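Side-chain contacts in orphan protein TM0875 (Thermotoga maritima, PDB 1O22), which is of unknown function, an orphan protein with a fold that was new when its structure was solved and two copies in the assembly: residues 104-109 with 115-120; 123-128 with 138-143. One frame throughout, in Å; residues are numbered along the deposited sequence.

In the fold
Both contacts rest on one mixed beta sheet, in which strands 100-111, 114-119 and 122-128 lie side by side in antiparallel order. Interaction 1 belongs to the hairpin of the first two strands; interaction 2 lays helix 137-152 against the third. Their centres are 14 Å apart, and backbone bonds between the neighbouring strands tie them, K115 O lying 2.8 Å from Y126 N and L117 N lying 2.9 Å from K124 O. Side chains meet too, L108 CD2 being 3.6 Å from Y126 CD2. Both contacts also touch the second subunit: E104 forms a salt bridge with K124 of the second subunit. With the function unknown, neither contact can be tied to a site.

Interaction 1 of 2, residues 104-109 with 115-120; sequences EIDYLD and KILSEK
The beta hairpin of strands 100-111 and 114-119 is closed here by one antiparallel hydrogen-bonded pair, D109 with I116. The N-H of D109 bonds to I116 O, D109 N lying 2.9 Å from it and in the carbonyl plane, and I116 N returns a bond to D109 O with the donor tilted 21° from that plane. D109 O also receives the CA-H of K115, K115 CA being 3.3 Å away. Toward E104 the first strand diverges from its hairpin partner, and the segment instead pairs through its backbone with strand 75-81 and with S74 just before it, so the bond pair sits where the chain passes from one neighbour to the other. L108 packs beside the bonded pair, over K115 and L117. Its CG, set beside the backbone N (chi1 -81°), lies 4.2 Å from L117 CB, while CD2 comes 3.7 Å from K115 CB, the two side chains crossing at about a right angle. Replacing L108 by an alanine would probably open a gap between K115 and L117 and leave the ring of Y126, on the next strand, without its leucine neighbour. L117, with CG anti to the backbone N (chi1 -173°), extends CD1 to 3.6 Å from D106 CB, bridging the widening strands. The K115 chain bends at three torsions, passing CD alongside D109 O at 3.7 Å and bringing NZ to the carbonyl oxygen of P73. The carboxylate of D109 is held through OD2 by the hydroxyl of Y147, on helix 137-152.

Interaction 2 of 2, residues 123-128 with 138-143; sequences YKIYVP and NELVEE
L140 of helix 137-152 meets I125 and V127 of strand 122-128 in a small apolar contact between helix and sheet, burying 104 Å² over both sides. N138 starts the segment within the helix, its O accepting the N-H of E142 one turn on (N138 O to E142 N 2.9 Å). E139 follows, bonded through OE1 to the backbone N of N136, just before the helix. In the conformer given (a second was deposited), L140 makes the whole side-chain contact across the two segments with one methyl, CD1, which stands 4.0 Å from I125 CD1 and equally 4.0 Å from V127 CG1. The two targets are alternate residues of the strand and so lie on one face of it. I125 crosses L140 obliquely, its CG1 branch placed between the backbone N and the carbonyl carbon (chi1 66°), which carries CD1 out to the helix; V127 and L140 come tip to tip. The nearest CA atoms, those of V127 and L140, are 9.4 Å apart, so side chains alone span the distance. V141 faces away from this strand and packs on F161 and V163, while E142 also touches F161. The helix thus lies over the sheet with V141 on strand 159-165 and L140 over strand 122-128, where M114 of strand 114-119 touches both L140 and V127 and I125 leans on L61 and I63 of strand 56-66.

Interaction 1 of 2, residues 104-109 with 115-120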
loop_
_atom_site.group_PDB
_atom_site.type_symbol
_atom_site.label_atom_id
_atom_site.label_comp_id
_atom_site.label_asym_id
_atom_site.label_seq_id
_atom_site.Cartn_x
_atom_site.Cartn_y
_atom_site.Cartn_z
ATOM N N GLU A 104 -3.089 -12.176 6.199
ATOM C CA GLU A 104 -3.548 -10.954 6.871
ATOM C C GLU A 104 -5.088 -10.937 6.926
ATOM O O GLU A 104 -5.770 -11.406 6.004
ATOM C CB GLU A 104 -3.028 -9.680 6.145
ATOM C CG GLU A 104 -1.508 -9.633 5.927
ATOM C CD GLU A 104 -0.983 -8.284 5.417
ATOM O OE1 GLU A 104 -1.724 -7.272 5.486
ATOM O OE2 GLU A 104 0.192 -8.231 4.957
ATOM N N ILE A 105 -5.624 -10.395 8.017
ATOM C CA ILE A 105 -7.060 -10.121 8.171
ATOM C C ILE A 105 -7.181 -8.669 8.627
ATOM O O ILE A 105 -6.463 -8.248 9.523
ATOM C CB ILE A 105 -7.643 -11.069 9.217
ATOM C CG1 ILE A 105 -7.341 -12.532 8.881
ATOM C CG2 ILE A 105 -9.162 -10.879 9.414
ATOM C CD1 ILE A 105 -7.356 -13.407 10.145
ATOM N N ASP A 106 -8.061 -7.905 8.007
ATOM C CA ASP A 106 -8.311 -6.519 8.383
ATOM C C ASP A 106 -9.779 -6.341 8.595
ATOM O O ASP A 106 -10.567 -6.738 7.741
ATOM C CB ASP A 106 -7.873 -5.580 7.270
ATOM C CG ASP A 106 -6.389 -5.322 7.316
ATOM O OD1 ASP A 106 -5.976 -4.493 8.154
ATOM O OD2 ASP A 106 -5.568 -5.921 6.586
ATOM N N TYR A 107 -10.142 -5.740 9.719
ATOM C CA TYR A 107 -11.543 -5.450 10.046
ATOM C C TYR A 107 -11.877 -4.124 9.379
ATOM O O TYR A 107 -11.062 -3.237 9.374
ATOM C CB TYR A 107 -11.717 -5.355 11.570
ATOM C CG TYR A 107 -13.166 -5.242 12.030
ATOM C CD1 TYR A 107 -14.145 -6.097 11.540
ATOM C CD2 TYR A 107 -13.548 -4.287 12.951
ATOM C CE1 TYR A 107 -15.471 -6.000 11.960
ATOM C CE2 TYR A 107 -14.875 -4.179 13.375
ATOM C CZ TYR A 107 -15.823 -5.041 12.883
ATOM O OH TYR A 107 -17.136 -4.943 13.295
ATOM N N LEU A 108 -13.013 -4.013 8.710
ATOM C CA LEU A 108 -13.340 -2.754 8.052
ATOM C C LEU A 108 -13.990 -1.820 9.068
ATOM O O LEU A 108 -14.792 -2.270 9.869
ATOM C CB LEU A 108 -14.286 -2.996 6.864
ATOM C CG LEU A 108 -13.544 -3.454 5.593
ATOM C CD1 LEU A 108 -13.114 -4.852 5.663
ATOM C CD2 LEU A 108 -14.443 -3.214 4.392
ATOM N N ASP A 109 -13.685 -0.528 9.026
ATOM C CA ASP A 109 -14.473 0.442 9.784
ATOM C C ASP A 109 -15.865 0.675 9.158
ATOM O O ASP A 109 -16.058 0.451 7.975
ATOM C CB ASP A 109 -13.773 1.796 9.813
ATOM C CG ASP A 109 -12.509 1.810 10.644
ATOM O OD1 ASP A 109 -12.315 0.935 11.523
ATOM O OD2 ASP A 109 -11.660 2.719 10.491
ATOM N N LYS A 115 -18.610 0.744 4.491
ATOM C CA LYS A 115 -17.469 0.032 5.076
ATOM C C LYS A 115 -16.165 0.488 4.414
ATOM O O LYS A 115 -16.073 0.656 3.229
ATOM C CB LYS A 115 -17.622 -1.471 4.929
ATOM C CG LYS A 115 -18.804 -2.026 5.582
ATOM C CD LYS A 115 -18.908 -1.701 7.086
ATOM C CE LYS A 115 -18.320 -2.745 7.931
ATOM N NZ LYS A 115 -19.249 -3.893 8.021
ATOM N N ILE A 116 -15.147 0.657 5.222
ATOM C CA ILE A 116 -13.926 1.331 4.805
ATOM C C ILE A 116 -12.746 0.472 5.233
ATOM O O ILE A 116 -12.603 0.130 6.416
ATOM C CB ILE A 116 -13.821 2.718 5.474
ATOM C CG1 ILE A 116 -15.010 3.598 5.089
ATOM C CG2 ILE A 116 -12.475 3.359 5.168
ATOM C CD1 ILE A 116 -15.502 4.372 6.191
ATOM N N LEU A 117 -11.934 0.141 4.245
ATOM C CA LEU A 117 -10.665 -0.547 4.397
ATOM C C LEU A 117 -9.549 0.471 4.170
ATOM O O LEU A 117 -9.507 1.144 3.149
ATOM C CB LEU A 117 -10.538 -1.623 3.339
ATOM C CG LEU A 117 -9.348 -2.577 3.414
ATOM C CD1 LEU A 117 -9.256 -3.327 4.762
ATOM C CD2 LEU A 117 -9.494 -3.553 2.256
ATOM N N SER A 118 -8.662 0.592 5.137
ATOM C CA SER A 118 -7.581 1.536 5.050
ATOM C C SER A 118 -6.232 0.844 5.064
ATOM O O SER A 118 -5.944 0.026 5.946
ATOM C CB SER A 118 -7.642 2.478 6.249
ATOM O OG SER A 118 -6.488 3.287 6.234
ATOM N N GLU A 119 -5.385 1.223 4.121
ATOM C CA GLU A 119 -3.982 0.862 4.163
ATOM C C GLU A 119 -3.141 2.115 3.919
ATOM O O GLU A 119 -3.073 2.579 2.816
ATOM C CB GLU A 119 -3.700 -0.268 3.144
ATOM C CG GLU A 119 -4.243 -0.037 1.731
ATOM C CD GLU A 119 -5.592 -0.710 1.451
ATOM O OE1 GLU A 119 -6.571 0.012 1.057
ATOM O OE2 GLU A 119 -5.662 -1.957 1.612
ATOM N N LYS A 120 -2.489 2.639 4.963
ATOM C CA LYS A 120 -1.791 3.941 4.956
ATOM C C LYS A 120 -2.601 5.083 4.319
ATOM O O LYS A 120 -3.567 5.552 4.936
ATOM C CB LYS A 120 -0.358 3.862 4.382
ATOM C CG LYS A 120 -0.197 3.283 3.005
ATOM C CD LYS A 120 0.004 1.786 3.007
ATOM C CE LYS A 120 0.067 1.247 1.579
ATOM N NZ LYS A 120 -1.126 1.666 0.746
#

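Interaction 2 of 2, residues 123-128 with 138-143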
loop_
_atom_site.group_PDB
_atom_site.type_symbol
_atom_site.label_atom_id
_atom_site.label_comp_id
_atom_site.label_asym_id
_atom_site.label_seq_id
_atom_site.Cartn_x
_atom_site.Cartn_y
_atom_site.Cartn_z
ATOM N N TYR A 123 -7.452 4.017 0.419
ATOM C CA TYR A 123 -8.712 3.670 1.059
ATOM C C TYR A 123 -9.597 2.996 0.040
ATOM O O TYR A 123 -9.563 3.353 -1.099
ATOM C CB TYR A 123 -9.409 4.915 1.604
ATOM C CG TYR A 123 -8.692 5.540 2.768
ATOM C CD1 TYR A 123 -9.094 5.290 4.072
ATOM C CD2 TYR A 123 -7.635 6.402 2.565
ATOM C CE1 TYR A 123 -8.447 5.885 5.139
ATOM C CE2 TYR A 123 -6.982 6.999 3.619
ATOM C CZ TYR A 123 -7.374 6.736 4.905
ATOM O OH TYR A 123 -6.713 7.333 5.974
ATOM N N LYS A 124 -10.376 2.021 0.490
ATOM C CA LYS A 124 -11.384 1.359 -0.343
ATOM C C LYS A 124 -12.676 1.407 0.446
ATOM O O LYS A 124 -12.696 1.033 1.612
ATOM C CB LYS A 124 -10.996 -0.099 -0.579
ATOM C CG LYS A 124 -9.714 -0.325 -1.358
ATOM C CD LYS A 124 -9.348 -1.793 -1.317
ATOM C CE LYS A 124 -8.261 -2.166 -2.305
ATOM N NZ LYS A 124 -7.780 -3.557 -1.998
ATOM N N ILE A 125 -13.731 1.930 -0.161
ATOM C CA ILE A 125 -15.011 1.947 0.471
ATOM C C ILE A 125 -15.988 1.085 -0.269
ATOM O O ILE A 125 -15.902 0.918 -1.476
ATOM C CB ILE A 125 -15.525 3.391 0.641
ATOM C CG1 ILE A 125 -15.811 4.051 -0.683
ATOM C CG2 ILE A 125 -14.484 4.230 1.487
ATOM C CD1 ILE A 125 -16.595 5.352 -0.494
ATOM N N TYR A 126 -16.878 0.490 0.503
ATOM C CA TYR A 126 -17.857 -0.469 0.016
ATOM C C TYR A 126 -19.180 0.012 0.492
ATOM O O TYR A 126 -19.346 0.320 1.683
ATOM C CB TYR A 126 -17.578 -1.853 0.593
ATOM C CG TYR A 126 -16.222 -2.331 0.231
ATOM C CD1 TYR A 126 -16.010 -3.069 -0.925
ATOM C CD2 TYR A 126 -15.125 -2.032 1.047
ATOM C CE1 TYR A 126 -14.721 -3.484 -1.264
ATOM C CE2 TYR A 126 -13.901 -2.434 0.738
ATOM C CZ TYR A 126 -13.685 -3.171 -0.418
ATOM O OH TYR A 126 -12.400 -3.545 -0.684
ATOM N N VAL A 127 -20.113 0.158 -0.436
ATOM C CA VAL A 127 -21.428 0.631 -0.096
ATOM C C VAL A 127 -22.477 -0.259 -0.759
ATOM O O VAL A 127 -22.288 -0.755 -1.869
ATOM C CB VAL A 127 -21.641 2.081 -0.521
ATOM C CG1 VAL A 127 -20.906 3.038 0.416
ATOM C CG2 VAL A 127 -21.202 2.304 -1.981
ATOM N N PRO A 128 -23.596 -0.449 -0.088
ATOM C CA PRO A 128 -24.658 -1.259 -0.661
ATOM C C PRO A 128 -25.404 -0.517 -1.745
ATOM O O PRO A 128 -25.693 0.681 -1.631
ATOM C CB PRO A 128 -25.581 -1.553 0.535
ATOM C CG PRO A 128 -25.246 -0.585 1.571
ATOM C CD PRO A 128 -23.950 0.094 1.229
ATOM N N ASN A 138 -19.695 13.022 -5.869
ATOM C CA ASN A 138 -19.501 14.147 -4.934
ATOM C C ASN A 138 -20.021 13.846 -3.559
ATOM O O ASN A 138 -19.349 14.113 -2.573
ATOM C CB ASN A 138 -20.245 15.420 -5.361
ATOM C CG ASN A 138 -19.718 16.022 -6.639
ATOM O OD1 ASN A 138 -18.979 15.374 -7.393
ATOM N ND2 ASN A 138 -20.093 17.294 -6.891
ATOM N N GLU A 139 -21.231 13.304 -3.494
ATOM C CA GLU A 139 -21.877 12.980 -2.234
ATOM C C GLU A 139 -21.112 11.904 -1.463
ATOM O O GLU A 139 -20.899 12.045 -0.266
ATOM C CB GLU A 139 -23.297 12.489 -2.464
ATOM C CG GLU A 139 -24.278 13.549 -2.930
ATOM C CD GLU A 139 -25.639 12.933 -3.216
ATOM O OE1 GLU A 139 -25.822 12.403 -4.316
ATOM O OE2 GLU A 139 -26.508 12.951 -2.323
ATOM N N LEU A 140 -20.699 10.858 -2.166
ATOM C CA LEU A 140 -19.873 9.806 -1.586
ATOM C C LEU A 140 -18.536 10.310 -1.068
ATOM O O LEU A 140 -18.143 9.999 0.046
ATOM C CB LEU A 140 -19.615 8.654 -2.578
ATOM C CG LEU A 140 -20.585 7.479 -2.654
ATOM C CD1 LEU A 140 -20.249 6.494 -1.565
ATOM C CD2 LEU A 140 -22.040 7.953 -2.564
ATOM N N VAL A 141 -17.812 11.012 -1.910
ATOM C CA VAL A 141 -16.519 11.574 -1.520
ATOM C C VAL A 141 -16.676 12.500 -0.313
ATOM O O VAL A 141 -15.859 12.437 0.605
ATOM C CB VAL A 141 -15.797 12.278 -2.676
ATOM C CG1 VAL A 141 -14.526 12.990 -2.183
ATOM C CG2 VAL A 141 -15.392 11.241 -3.758
ATOM N N GLU A 142 -17.716 13.325 -0.287
ATOM C CA GLU A 142 -17.867 14.243 0.831
ATOM C C GLU A 142 -18.111 13.495 2.137
ATOM O O GLU A 142 -17.573 13.889 3.188
ATOM C CB GLU A 142 -18.963 15.284 0.641
ATOM C CG GLU A 142 -19.088 16.200 1.884
ATOM C CD GLU A 142 -17.826 17.035 2.182
ATOM O OE1 GLU A 142 -16.966 16.648 3.056
ATOM O OE2 GLU A 142 -17.693 18.104 1.535
ATOM N N GLU A 143 -18.904 12.422 2.084
ATOM C CA GLU A 143 -19.090 11.576 3.280
ATOM C C GLU A 143 -17.775 10.933 3.688
ATOM O O GLU A 143 -17.472 10.852 4.863
ATOM C CB GLU A 143 -20.111 10.465 3.059
ATOM C CG GLU A 143 -21.522 10.843 3.425
ATOM C CD GLU A 143 -21.791 10.747 4.924
ATOM O OE1 GLU A 143 -22.001 9.609 5.452
ATOM O OE2 GLU A 143 -21.816 11.825 5.566
#